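Local coordinates for conserved hypothetical protein yffB (Pseudomonas aeruginosa, PDB 1RW1), which probably acts as a glutathione-dependent thiol reductase of the ArsC family, built on a thioredoxin fold, at residues Y2-I7 / K15-L20; D28-D31 / G36-R39; T60-L65 / I79-A84; K90-E95 / D107-A112. All blocks are in the same frame, centred on the assembly; numbering follows the deposited sequence.

Contact 1. Residues Y2-I7 / K15-L20; sequences YVLYGI and KARTWL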
loop_
_atom_site.group_PDB
_atom_site.type_symbol
_atom_site.label_atom_id
_atom_site.label_comp_id
_atom_site.label_asym_id
_atom_site.label_seq_id
_atom_site.Cartn_x
_atom_site.Cartn_y
_atom_site.Cartn_z
ATOM N N TYR A 2 -4.749 9.313 -11.090
ATOM C CA TYR A 2 -3.898 8.357 -10.405
ATOM C C TYR A 2 -3.800 8.758 -8.931
ATOM O O TYR A 2 -3.759 9.953 -8.600
ATOM C CB TYR A 2 -2.515 8.397 -11.022
ATOM C CG TYR A 2 -2.503 8.027 -12.488
ATOM C CD1 TYR A 2 -3.193 6.920 -12.960
ATOM C CD2 TYR A 2 -1.794 8.784 -13.416
ATOM C CE1 TYR A 2 -3.175 6.575 -14.298
ATOM C CE2 TYR A 2 -1.761 8.442 -14.759
ATOM C CZ TYR A 2 -2.451 7.333 -15.187
ATOM O OH TYR A 2 -2.422 6.998 -16.520
ATOM N N VAL A 3 -3.731 7.756 -8.065
ATOM C CA VAL A 3 -3.686 8.005 -6.618
ATOM C C VAL A 3 -2.594 7.131 -6.006
ATOM O O VAL A 3 -2.574 5.911 -6.209
ATOM C CB VAL A 3 -5.036 7.712 -5.917
ATOM C CG1 VAL A 3 -4.954 8.136 -4.462
ATOM C CG2 VAL A 3 -6.175 8.429 -6.635
ATOM N N LEU A 4 -1.679 7.769 -5.276
ATOM C CA LEU A 4 -0.585 7.111 -4.590
ATOM C C LEU A 4 -0.900 7.101 -3.096
ATOM O O LEU A 4 -1.135 8.156 -2.512
ATOM C CB LEU A 4 0.712 7.882 -4.850
ATOM C CG LEU A 4 1.987 7.157 -4.396
ATOM C CD1 LEU A 4 2.297 5.968 -5.301
ATOM C CD2 LEU A 4 3.146 8.135 -4.372
ATOM N N TYR A 5 -0.842 5.931 -2.476
ATOM C CA TYR A 5 -1.194 5.740 -1.072
ATOM C C TYR A 5 0.048 5.375 -0.279
ATOM O O TYR A 5 0.787 4.449 -0.644
ATOM C CB TYR A 5 -2.192 4.587 -0.928
ATOM C CG TYR A 5 -3.521 4.788 -1.610
ATOM C CD1 TYR A 5 -3.672 4.587 -2.957
ATOM C CD2 TYR A 5 -4.629 5.175 -0.886
ATOM C CE1 TYR A 5 -4.898 4.755 -3.574
ATOM C CE2 TYR A 5 -5.862 5.353 -1.488
ATOM C CZ TYR A 5 -5.996 5.134 -2.842
ATOM O OH TYR A 5 -7.220 5.300 -3.450
ATOM N N GLY A 6 0.249 6.061 0.841
ATOM C CA GLY A 6 1.352 5.749 1.732
ATOM C C GLY A 6 1.559 6.868 2.731
ATOM O O GLY A 6 0.604 7.443 3.248
ATOM N N ILE A 7 2.826 7.178 3.021
ATOM C CA ILE A 7 3.217 8.230 3.953
ATOM C C ILE A 7 4.377 9.014 3.348
ATOM O O ILE A 7 4.916 8.645 2.308
ATOM C CB ILE A 7 3.613 7.633 5.346
ATOM C CG1 ILE A 7 4.905 6.808 5.240
ATOM C CG2 ILE A 7 2.468 6.834 5.936
ATOM C CD1 ILE A 7 5.478 6.386 6.589
ATOM N N LYS A 15 11.422 7.080 -3.313
ATOM C CA LYS A 15 11.890 6.535 -4.569
ATOM C C LYS A 15 10.769 6.567 -5.613
ATOM O O LYS A 15 10.966 7.015 -6.744
ATOM C CB LYS A 15 12.400 5.098 -4.365
ATOM C CG LYS A 15 13.648 5.015 -3.501
ATOM C CD LYS A 15 13.894 3.665 -2.857
ATOM C CE LYS A 15 13.966 2.522 -3.802
ATOM N NZ LYS A 15 14.419 1.310 -3.058
ATOM N N ALA A 16 9.598 6.077 -5.228
ATOM C CA ALA A 16 8.467 5.986 -6.140
ATOM C C ALA A 16 8.014 7.373 -6.581
ATOM O O ALA A 16 7.710 7.584 -7.759
ATOM C CB ALA A 16 7.319 5.244 -5.479
ATOM N N ARG A 17 7.946 8.320 -5.641
ATOM C CA ARG A 17 7.552 9.671 -6.014
ATOM C C ARG A 17 8.582 10.328 -6.906
ATOM O O ARG A 17 8.224 11.083 -7.810
ATOM C CB ARG A 17 7.281 10.542 -4.797
ATOM C CG ARG A 17 6.060 10.042 -4.036
ATOM C CD ARG A 17 5.583 10.984 -2.941
ATOM N NE ARG A 17 4.884 12.121 -3.507
ATOM C CZ ARG A 17 4.281 13.035 -2.777
ATOM N NH1 ARG A 17 4.321 12.964 -1.461
ATOM N NH2 ARG A 17 3.641 14.030 -3.375
ATOM N N THR A 18 9.866 10.072 -6.680
ATOM C CA THR A 18 10.863 10.592 -7.597
ATOM C C THR A 18 10.644 10.040 -9.004
ATOM O O THR A 18 10.735 10.797 -9.978
ATOM C CB THR A 18 12.276 10.326 -7.054
ATOM O OG1 THR A 18 12.415 10.905 -5.756
ATOM C CG2 THR A 18 13.332 11.020 -7.893
ATOM N N TRP A 19 10.370 8.751 -9.126
ATOM C CA TRP A 19 10.065 8.164 -10.425
ATOM C C TRP A 19 8.863 8.881 -11.062
ATOM O O TRP A 19 8.933 9.341 -12.220
ATOM C CB TRP A 19 9.838 6.654 -10.273
ATOM C CG TRP A 19 9.853 5.912 -11.579
ATOM C CD1 TRP A 19 10.872 5.158 -12.077
ATOM C CD2 TRP A 19 8.806 5.855 -12.560
ATOM N NE1 TRP A 19 10.541 4.659 -13.312
ATOM C CE2 TRP A 19 9.284 5.087 -13.639
ATOM C CE3 TRP A 19 7.539 6.424 -12.661
ATOM C CZ2 TRP A 19 8.527 4.853 -14.784
ATOM C CZ3 TRP A 19 6.789 6.196 -13.799
ATOM C CH2 TRP A 19 7.290 5.425 -14.853
ATOM N N LEU A 20 7.762 8.964 -10.332
ATOM C CA LEU A 20 6.544 9.559 -10.873
ATOM C C LEU A 20 6.753 11.034 -11.247
ATOM O O LEU A 20 6.357 11.484 -12.330
ATOM C CB LEU A 20 5.418 9.449 -9.850
ATOM C CG LEU A 20 4.895 8.035 -9.603
ATOM C CD1 LEU A 20 4.070 8.004 -8.343
ATOM C CD2 LEU A 20 4.104 7.518 -10.794
HETATM O O HOH W 1 5.184 10.774 0.152
#
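Leu4 carries the contact from the strand side and meets Arg17 and Leu20 of the helix; the two segments bury 134 Å² between them, 73 Å² of it on Leu4. From the backbone its CB heads toward the helix. With CG anti to the backbone N (chi1 -169°), the fork is carried forward and presents both methyls. CD1 of Leu20 sits against the two of them, 4.1 Å from Leu4 CD1 and equally far from Leu4 CD2, an ordinary apolar contact. CD2 alone also meets the aliphatic stem of the arginine, and more closely: Leu4 CD2 lies 3.5 Å from Arg17 CG, and 4.0 Å from Arg17 CD.

Beyond that stem Arg17 bends at chi3 (76°), and its polar end is engaged largely outside the two segments. NE is hydrogen-bonded to the Tyr27 hydroxyl and the guanidinium makes a cation-pi contact with Phe29. In the guanidinium plane, Arg17 NH1 donates to a water 2.9 Å from it, and this water donates to Ile7 O at 3.0 Å, bridging helix and strand end. Leu20 also touches Tyr27, so the helix leans on strand 27-31 as well. Strand 2-6, helix 11-22 and the parallel strand 27-31 make up the beta-alpha-beta unit that opens a thioredoxin fold.

Contact 2. Residues D28-D31 / G36-R39; sequences DFHD and GIDR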
loop_
_atom_site.group_PDB
_atom_site.type_symbol
_atom_site.label_atom_id
_atom_site.label_comp_id
_atom_site.label_asym_id
_atom_site.label_seq_id
_atom_site.Cartn_x
_atom_site.Cartn_y
_atom_site.Cartn_z
ATOM N N ASP A 28 -2.661 12.213 -7.201
ATOM C CA ASP A 28 -3.041 12.608 -5.858
ATOM C C ASP A 28 -2.283 11.737 -4.863
ATOM O O ASP A 28 -1.978 10.584 -5.159
ATOM C CB ASP A 28 -4.542 12.415 -5.662
ATOM C CG ASP A 28 -5.378 13.504 -6.309
ATOM O OD1 ASP A 28 -4.818 14.446 -6.905
ATOM O OD2 ASP A 28 -6.609 13.451 -6.265
ATOM N N PHE A 29 -1.995 12.281 -3.694
ATOM C CA PHE A 29 -1.312 11.568 -2.627
ATOM C C PHE A 29 -2.259 11.399 -1.455
ATOM O O PHE A 29 -2.715 12.383 -0.877
ATOM C CB PHE A 29 -0.057 12.330 -2.223
ATOM C CG PHE A 29 0.624 11.806 -0.971
ATOM C CD1 PHE A 29 0.814 10.453 -0.738
ATOM C CD2 PHE A 29 1.084 12.692 -0.016
ATOM C CE1 PHE A 29 1.465 10.011 0.418
ATOM C CE2 PHE A 29 1.728 12.252 1.128
ATOM C CZ PHE A 29 1.919 10.925 1.342
ATOM N N HIS A 30 -2.557 10.145 -1.137
ATOM C CA HIS A 30 -3.395 9.759 -0.009
ATOM C C HIS A 30 -2.461 9.334 1.127
ATOM O O HIS A 30 -1.836 8.275 1.055
ATOM C CB HIS A 30 -4.316 8.619 -0.402
ATOM C CG HIS A 30 -5.211 8.171 0.705
ATOM N ND1 HIS A 30 -6.578 8.325 0.661
ATOM C CD2 HIS A 30 -4.926 7.527 1.862
ATOM C CE1 HIS A 30 -7.088 7.799 1.758
ATOM N NE2 HIS A 30 -6.114 7.305 2.500
ATOM N N ASP A 31 -2.338 10.201 2.128
ATOM C CA ASP A 31 -1.342 10.101 3.198
ATOM C C ASP A 31 -2.013 9.508 4.429
ATOM O O ASP A 31 -2.884 10.155 5.037
ATOM C CB ASP A 31 -0.882 11.522 3.486
ATOM C CG ASP A 31 0.140 11.647 4.589
ATOM O OD1 ASP A 31 0.513 10.638 5.240
ATOM O OD2 ASP A 31 0.578 12.808 4.804
ATOM N N GLY A 36 -5.923 8.609 7.218
ATOM C CA GLY A 36 -6.228 7.231 7.540
ATOM C C GLY A 36 -6.488 6.389 6.297
ATOM O O GLY A 36 -5.963 6.664 5.210
ATOM N N ILE A 37 -7.286 5.329 6.454
ATOM C CA ILE A 37 -7.686 4.433 5.351
ATOM C C ILE A 37 -8.966 3.732 5.807
ATOM O O ILE A 37 -9.281 3.714 6.992
ATOM C CB ILE A 37 -6.574 3.417 5.034
ATOM C CG1 ILE A 37 -6.745 2.740 3.661
ATOM C CG2 ILE A 37 -6.500 2.345 6.134
ATOM C CD1 ILE A 37 -6.914 3.674 2.467
ATOM N N ASP A 38 -9.683 3.133 4.862
ATOM C CA ASP A 38 -10.922 2.454 5.187
ATOM C C ASP A 38 -10.953 1.039 4.614
ATOM O O ASP A 38 -10.109 0.636 3.805
ATOM C CB ASP A 38 -12.130 3.271 4.713
ATOM C CG ASP A 38 -12.247 3.313 3.207
ATOM O OD1 ASP A 38 -11.451 2.718 2.477
ATOM O OD2 ASP A 38 -13.227 3.805 2.657
ATOM N N ARG A 39 -11.955 0.280 5.025
ATOM C CA ARG A 39 -12.072 -1.109 4.626
ATOM C C ARG A 39 -12.355 -1.248 3.149
ATOM O O ARG A 39 -11.969 -2.246 2.549
ATOM C CB ARG A 39 -13.178 -1.813 5.364
ATOM C CG ARG A 39 -12.887 -2.203 6.703
ATOM C CD ARG A 39 -13.945 -3.178 7.200
ATOM N NE ARG A 39 -13.794 -3.374 8.618
ATOM C CZ ARG A 39 -14.365 -2.619 9.522
ATOM N NH1 ARG A 39 -15.166 -1.621 9.168
ATOM N NH2 ARG A 39 -14.112 -2.857 10.791
#
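His30 and Gly36 meet where an outermost strand of the thioredoxin-fold sheet runs into a short helix, 32-35, and the chain then leaves the strand's end toward helix 39-49. The evidence is in the buried area: of the 124 Å² shared by the two segments, His30 accounts for 48, Gly36 for 40 and Ile37 for 21. Both ends of the helical turn are marked. Asp31 is its N-cap, with OD1 accepting from the backbone N of Lys33, and Gly36 leaves helical geometry with a positive phi. A second N-cap, Asp38, follows at once and starts helix 39-49, so Gly36 and Ile37 are a brief link between two helices.

The imidazole reaches this link because CG of His30 stands anti to the backbone N (chi1 180°), which carries the ring out from the strand toward Gly36. The ring also packs against that of Tyr5, which should limit its freedom. Ile37 adds a van der Waals contact: its side chain crosses that of His30, with Ile37 CD1 3.7 Å from His30 NE2.

The polar link itself is well formed. His30 NE2 donates to Gly36 O over 2.8 Å, with an N-H...O angle of 154°; the oxygen sits near the imidazole plane, while the donor is tilted 24° from the carbonyl plane.

Contact 3. Residues T60-L65 / I79-A84; sequences TTFRKL and IELMLA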
loop_
_atom_site.group_PDB
_atom_site.type_symbol
_atom_site.label_atom_id
_atom_site.label_comp_id
_atom_site.label_asym_id
_atom_site.label_seq_id
_atom_site.Cartn_x
_atom_site.Cartn_y
_atom_site.Cartn_z
ATOM N N THR A 60 8.208 -3.813 10.751
ATOM C CA THR A 60 8.308 -3.742 12.193
ATOM C C THR A 60 6.954 -3.745 12.866
ATOM O O THR A 60 6.797 -4.336 13.937
ATOM C CB THR A 60 9.106 -2.521 12.661
ATOM O OG1 THR A 60 8.494 -1.313 12.222
ATOM C CG2 THR A 60 10.500 -2.513 12.047
ATOM N N THR A 61 5.983 -3.061 12.277
ATOM C CA THR A 61 4.688 -2.940 12.927
ATOM C C THR A 61 4.028 -4.309 13.083
ATOM O O THR A 61 3.496 -4.657 14.153
ATOM C CB THR A 61 3.822 -1.961 12.171
ATOM O OG1 THR A 61 4.541 -0.719 12.141
ATOM C CG2 THR A 61 2.524 -1.708 12.890
ATOM N N PHE A 62 4.063 -5.099 12.025
ATOM C CA PHE A 62 3.545 -6.459 12.140
ATOM C C PHE A 62 4.352 -7.292 13.120
ATOM O O PHE A 62 3.770 -8.036 13.920
ATOM C CB PHE A 62 3.485 -7.124 10.759
ATOM C CG PHE A 62 2.832 -8.486 10.781
ATOM C CD1 PHE A 62 3.589 -9.611 11.032
ATOM C CD2 PHE A 62 1.463 -8.627 10.587
ATOM C CE1 PHE A 62 3.006 -10.854 11.077
ATOM C CE2 PHE A 62 0.872 -9.874 10.661
ATOM C CZ PHE A 62 1.644 -10.984 10.899
ATOM N N ARG A 63 5.672 -7.170 13.081
ATOM C CA ARG A 63 6.521 -7.990 13.962
ATOM C C ARG A 63 6.091 -7.845 15.397
ATOM O O ARG A 63 6.165 -8.804 16.167
ATOM C CB ARG A 63 8.032 -7.656 13.829
ATOM C CG ARG A 63 8.735 -8.204 12.554
ATOM C CD ARG A 63 10.237 -7.767 12.322
ATOM N NE ARG A 63 10.363 -6.922 11.128
ATOM C CZ ARG A 63 11.088 -5.806 11.057
ATOM N NH1 ARG A 63 11.773 -5.405 12.118
ATOM N NH2 ARG A 63 11.146 -5.104 9.920
ATOM N N LYS A 64 5.665 -6.639 15.757
ATOM C CA LYS A 64 5.341 -6.300 17.145
ATOM C C LYS A 64 3.978 -6.819 17.616
ATOM O O LYS A 64 3.690 -6.749 18.791
ATOM C CB LYS A 64 5.392 -4.767 17.347
ATOM C CG LYS A 64 6.783 -4.164 17.464
ATOM C CD LYS A 64 6.738 -2.673 17.833
ATOM C CE LYS A 64 8.152 -2.093 17.937
ATOM N NZ LYS A 64 8.349 -0.888 17.093
ATOM N N LEU A 65 3.113 -7.298 16.734
ATOM C CA LEU A 65 1.791 -7.761 17.160
ATOM C C LEU A 65 1.876 -8.917 18.145
ATOM O O LEU A 65 2.883 -9.620 18.197
ATOM C CB LEU A 65 0.982 -8.223 15.960
ATOM C CG LEU A 65 0.564 -7.134 14.964
ATOM C CD1 LEU A 65 -0.054 -7.751 13.742
ATOM C CD2 LEU A 65 -0.368 -6.105 15.575
ATOM N N ILE A 79 -7.322 -7.584 6.863
ATOM C CA ILE A 79 -7.928 -6.286 6.641
ATOM C C ILE A 79 -8.173 -5.574 7.973
ATOM O O ILE A 79 -7.909 -4.372 8.101
ATOM C CB ILE A 79 -9.216 -6.445 5.798
ATOM C CG1 ILE A 79 -8.853 -6.776 4.349
ATOM C CG2 ILE A 79 -10.077 -5.185 5.891
ATOM C CD1 ILE A 79 -10.035 -7.180 3.500
ATOM N N GLU A 80 -8.662 -6.287 8.984
ATOM C CA GLU A 80 -8.872 -5.633 10.271
ATOM C C GLU A 80 -7.579 -5.109 10.869
ATOM O O GLU A 80 -7.573 -4.037 11.471
ATOM C CB GLU A 80 -9.588 -6.556 11.268
ATOM C CG GLU A 80 -11.007 -6.917 10.835
ATOM C CD GLU A 80 -11.858 -5.694 10.516
ATOM O OE1 GLU A 80 -12.088 -4.866 11.408
ATOM O OE2 GLU A 80 -12.259 -5.537 9.351
ATOM N N LEU A 81 -6.493 -5.849 10.728
ATOM C CA LEU A 81 -5.204 -5.396 11.256
ATOM C C LEU A 81 -4.755 -4.104 10.568
ATOM O O LEU A 81 -4.315 -3.151 11.217
ATOM C CB LEU A 81 -4.137 -6.467 11.071
ATOM C CG LEU A 81 -4.294 -7.752 11.872
ATOM C CD1 LEU A 81 -3.185 -8.732 11.497
ATOM C CD2 LEU A 81 -4.294 -7.489 13.363
HETATM N N MSE A 82 -4.839 -4.089 9.245
HETATM C CA MSE A 82 -4.411 -2.916 8.472
HETATM C C MSE A 82 -5.295 -1.700 8.672
HETATM O O MSE A 82 -4.816 -0.566 8.610
HETATM C CB MSE A 82 -4.335 -3.274 6.991
HETATM C CG MSE A 82 -3.227 -4.260 6.699
HETATM SE SE MSE A 82 -2.979 -4.637 4.772
HETATM C CE MSE A 82 -4.531 -5.806 4.515
ATOM N N LEU A 83 -6.579 -1.940 8.907
ATOM C CA LEU A 83 -7.532 -0.863 9.098
ATOM C C LEU A 83 -7.154 -0.069 10.340
ATOM O O LEU A 83 -7.173 1.169 10.323
ATOM C CB LEU A 83 -8.936 -1.456 9.244
ATOM C CG LEU A 83 -10.061 -0.459 9.478
ATOM C CD1 LEU A 83 -10.193 0.520 8.332
ATOM C CD2 LEU A 83 -11.322 -1.200 9.708
ATOM N N ALA A 84 -6.844 -0.768 11.431
ATOM C CA ALA A 84 -6.516 -0.076 12.668
ATOM C C ALA A 84 -5.114 0.515 12.638
ATOM O O ALA A 84 -4.866 1.528 13.298
ATOM C CB ALA A 84 -6.636 -1.008 13.838
#
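Leu81 is the hub of this small apolar contact, accepting Leu65 and Phe62 on a single methyl. The closer of the two approaches is methyl to methyl, Leu65 CD1 to Leu81 CD1 at 4.0 Å, the side chains slanting across one another. Both leucines place CG beside the backbone N, with chi1 -68° for Leu65 and -67° for Leu81, and both CB atoms point toward the opposite segment, so the branched ends converge. Phe62 comes in at a longer 4.3 Å, measured from its CE2 to Leu81 CD1. Its CB does not aim at helix 75-84; with CG anti to the backbone N (chi1 -174°), the CE2 side of the ring reaches Leu81.

The contact is small as a whole: 89 Å² is buried in all, 48 of it on Leu81, and the nearest CA atoms, those of Phe62 and Leu81, are 8.9 Å apart. These values describe segments joined through a few side-chain ends rather than two closely fitted helices. On the solvent side, Thr60, Arg63 and Lys64 are exposed residues of segment 60-65. Exposed Glu80, on the other segment, forms a salt bridge with Arg39.

Around this core, Lys70 of helix 67-70 lies against both Phe62 and Leu65, and Met88 against Leu81. The contact joins helix 60-63 and the residues just after it to helix 75-84, whose Ile79 and Met82 (deposited as selenomethionine) both touch Cys46 of helix 39-49; its centre lies about 22 Å from that of contact 4.

Contact 4. Residues K90-E95 / D107-A112; sequences KRPVLE and DAYAAA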
loop_
_atom_site.group_PDB
_atom_site.type_symbol
_atom_site.label_atom_id
_atom_site.label_comp_id
_atom_site.label_asym_id
_atom_site.label_seq_id
_atom_site.Cartn_x
_atom_site.Cartn_y
_atom_site.Cartn_z
ATOM N N LYS A 90 1.679 -2.436 2.886
ATOM C CA LYS A 90 2.829 -2.282 2.012
ATOM C C LYS A 90 2.717 -0.969 1.233
ATOM O O LYS A 90 1.635 -0.566 0.811
ATOM C CB LYS A 90 2.923 -3.459 1.049
ATOM C CG LYS A 90 3.585 -4.681 1.628
ATOM C CD LYS A 90 4.375 -5.470 0.591
ATOM C CE LYS A 90 4.849 -6.821 1.126
ATOM N NZ LYS A 90 3.699 -7.685 1.412
ATOM N N ARG A 91 3.865 -0.340 1.027
ATOM C CA ARG A 91 3.946 0.960 0.342
ATOM C C ARG A 91 4.748 0.815 -0.957
ATOM O O ARG A 91 5.738 0.059 -1.004
ATOM C CB ARG A 91 4.512 2.036 1.247
ATOM C CG ARG A 91 3.630 2.302 2.450
ATOM C CD ARG A 91 4.088 3.481 3.253
ATOM N NE ARG A 91 5.362 3.308 3.927
ATOM C CZ ARG A 91 5.502 3.014 5.213
ATOM N NH1 ARG A 91 4.467 2.759 5.996
ATOM N NH2 ARG A 91 6.719 2.993 5.720
ATOM N N PRO A 92 4.496 1.729 -1.888
ATOM C CA PRO A 92 3.205 2.385 -2.080
ATOM C C PRO A 92 2.111 1.449 -2.512
ATOM O O PRO A 92 2.372 0.293 -2.830
ATOM C CB PRO A 92 3.489 3.392 -3.225
ATOM C CG PRO A 92 4.957 3.281 -3.530
ATOM C CD PRO A 92 5.326 1.900 -3.083
ATOM N N VAL A 93 0.888 1.969 -2.568
ATOM C CA VAL A 93 -0.131 1.441 -3.477
ATOM C C VAL A 93 -0.384 2.538 -4.489
ATOM O O VAL A 93 -0.527 3.709 -4.122
ATOM C CB VAL A 93 -1.421 1.008 -2.769
ATOM C CG1 VAL A 93 -2.444 0.520 -3.778
ATOM C CG2 VAL A 93 -1.133 -0.065 -1.743
ATOM N N LEU A 94 -0.420 2.190 -5.771
ATOM C CA LEU A 94 -0.661 3.157 -6.836
ATOM C C LEU A 94 -1.873 2.694 -7.617
ATOM O O LEU A 94 -1.850 1.610 -8.218
ATOM C CB LEU A 94 0.545 3.268 -7.752
ATOM C CG LEU A 94 0.374 4.166 -8.986
ATOM C CD1 LEU A 94 0.058 5.617 -8.626
ATOM C CD2 LEU A 94 1.635 4.104 -9.839
ATOM N N GLU A 95 -2.931 3.507 -7.600
ATOM C CA GLU A 95 -4.166 3.249 -8.338
ATOM C C GLU A 95 -4.072 3.865 -9.717
ATOM O O GLU A 95 -3.843 5.055 -9.861
ATOM C CB GLU A 95 -5.361 3.725 -7.527
ATOM C CG GLU A 95 -5.602 2.795 -6.344
ATOM C CD GLU A 95 -6.816 3.166 -5.553
ATOM O OE1 GLU A 95 -7.281 4.321 -5.665
ATOM O OE2 GLU A 95 -7.312 2.292 -4.830
ATOM N N ASP A 107 10.208 -1.189 -13.309
ATOM C CA ASP A 107 9.753 -1.759 -14.573
ATOM C C ASP A 107 8.227 -1.810 -14.653
ATOM O O ASP A 107 7.659 -1.615 -15.734
ATOM C CB ASP A 107 10.342 -3.158 -14.805
ATOM C CG ASP A 107 11.843 -3.137 -15.011
ATOM O OD1 ASP A 107 12.413 -2.043 -15.210
ATOM O OD2 ASP A 107 12.533 -4.182 -14.991
ATOM N N ALA A 108 7.562 -2.065 -13.525
ATOM C CA ALA A 108 6.100 -2.085 -13.502
ATOM C C ALA A 108 5.548 -0.673 -13.644
ATOM O O ALA A 108 4.540 -0.452 -14.315
ATOM C CB ALA A 108 5.584 -2.720 -12.225
ATOM N N TYR A 109 6.185 0.296 -12.986
ATOM C CA TYR A 109 5.789 1.685 -13.148
ATOM C C TYR A 109 5.958 2.083 -14.624
ATOM O O TYR A 109 5.080 2.708 -15.195
ATOM C CB TYR A 109 6.612 2.595 -12.214
ATOM C CG TYR A 109 6.021 2.764 -10.828
ATOM C CD1 TYR A 109 5.497 1.703 -10.125
ATOM C CD2 TYR A 109 5.979 4.004 -10.236
ATOM C CE1 TYR A 109 4.927 1.885 -8.863
ATOM C CE2 TYR A 109 5.425 4.197 -8.985
ATOM C CZ TYR A 109 4.891 3.137 -8.299
ATOM O OH TYR A 109 4.325 3.374 -7.056
ATOM N N ALA A 110 7.082 1.716 -15.233
ATOM C CA ALA A 110 7.326 2.040 -16.632
ATOM C C ALA A 110 6.291 1.402 -17.555
ATOM O O ALA A 110 5.802 2.032 -18.493
ATOM C CB ALA A 110 8.709 1.589 -17.037
ATOM N N ALA A 111 5.970 0.145 -17.289
ATOM C CA ALA A 111 5.012 -0.569 -18.127
ATOM C C ALA A 111 3.630 0.087 -18.049
ATOM O O ALA A 111 2.873 0.085 -19.024
ATOM C CB ALA A 111 4.938 -2.022 -17.708
ATOM N N ALA A 112 3.307 0.659 -16.893
ATOM C CA ALA A 112 1.997 1.258 -16.693
ATOM C C ALA A 112 1.897 2.694 -17.192
ATOM O O ALA A 112 0.831 3.129 -17.610
ATOM C CB ALA A 112 1.634 1.214 -15.224
#
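The phenol oxygen of Tyr109 packs against Pro92 and Leu94 of segment 90-95: Pro92 CG lies 3.6 Å from Tyr109 OH, and Leu94 CB 3.8 Å from the same OH. These are van der Waals contacts, and they bound the hydroxyl end of the ring. Alongside, Leu94 CD2 covers one face of the ring. It stands 4.0 Å from the Tyr109 centroid and 22° off the ring normal, which meets the geometry of a CH-pi interaction; the methyl is shifted toward the hydroxyl end, with Tyr109 CZ its nearest ring atom at 3.7 Å. Leu94 gets there because CG is anti to the backbone N (chi1 175°), extending the methyl toward the helix. Tyr109 gives up 65 Å² of the 133 Å² buried, so a single aromatic side chain does most of the work on the helix side.

Pro92 follows a cis peptide bond just ahead of strand 93-95. A cis-proline at this point in the chain is a hallmark of the thioredoxin fold, where it generally lies near the active site. The side chain of the preceding residue, Arg91, touches Cys10.

Tyr109 also reaches Leu101 of strand 100-102 and meets Phe104 edge-to-face. It touches Leu4 of strand 2-6 and Leu20 of helix 11-22 as well, and Leu4 in turn packs on helix 11-22, so helices 106-113 and 11-22 share one face of the sheet, with the ring in the core between them and three strands.

In the fold
Going from the N terminus, the four contacts come in series, each loop closing before the next opens, so none nest or cross. Contact 1 folds helix 11-22 back on strand 2-6. Contact 2 closes a short loop at the end of strand 27-31 and leads into helix 39-49; backbone bonds of Leu4 with His30 and Asp28 join it to contact 1. Contact 3 closes a loop among the helices, about 22 Å from contact 1 centre to centre, and reaches contact 2 through the Arg39 to Glu80 salt bridge. Contact 4 packs the last helix on strand 93-95, which itself pairs antiparallel with strand 2-6, and so seats that helix beside contact 1.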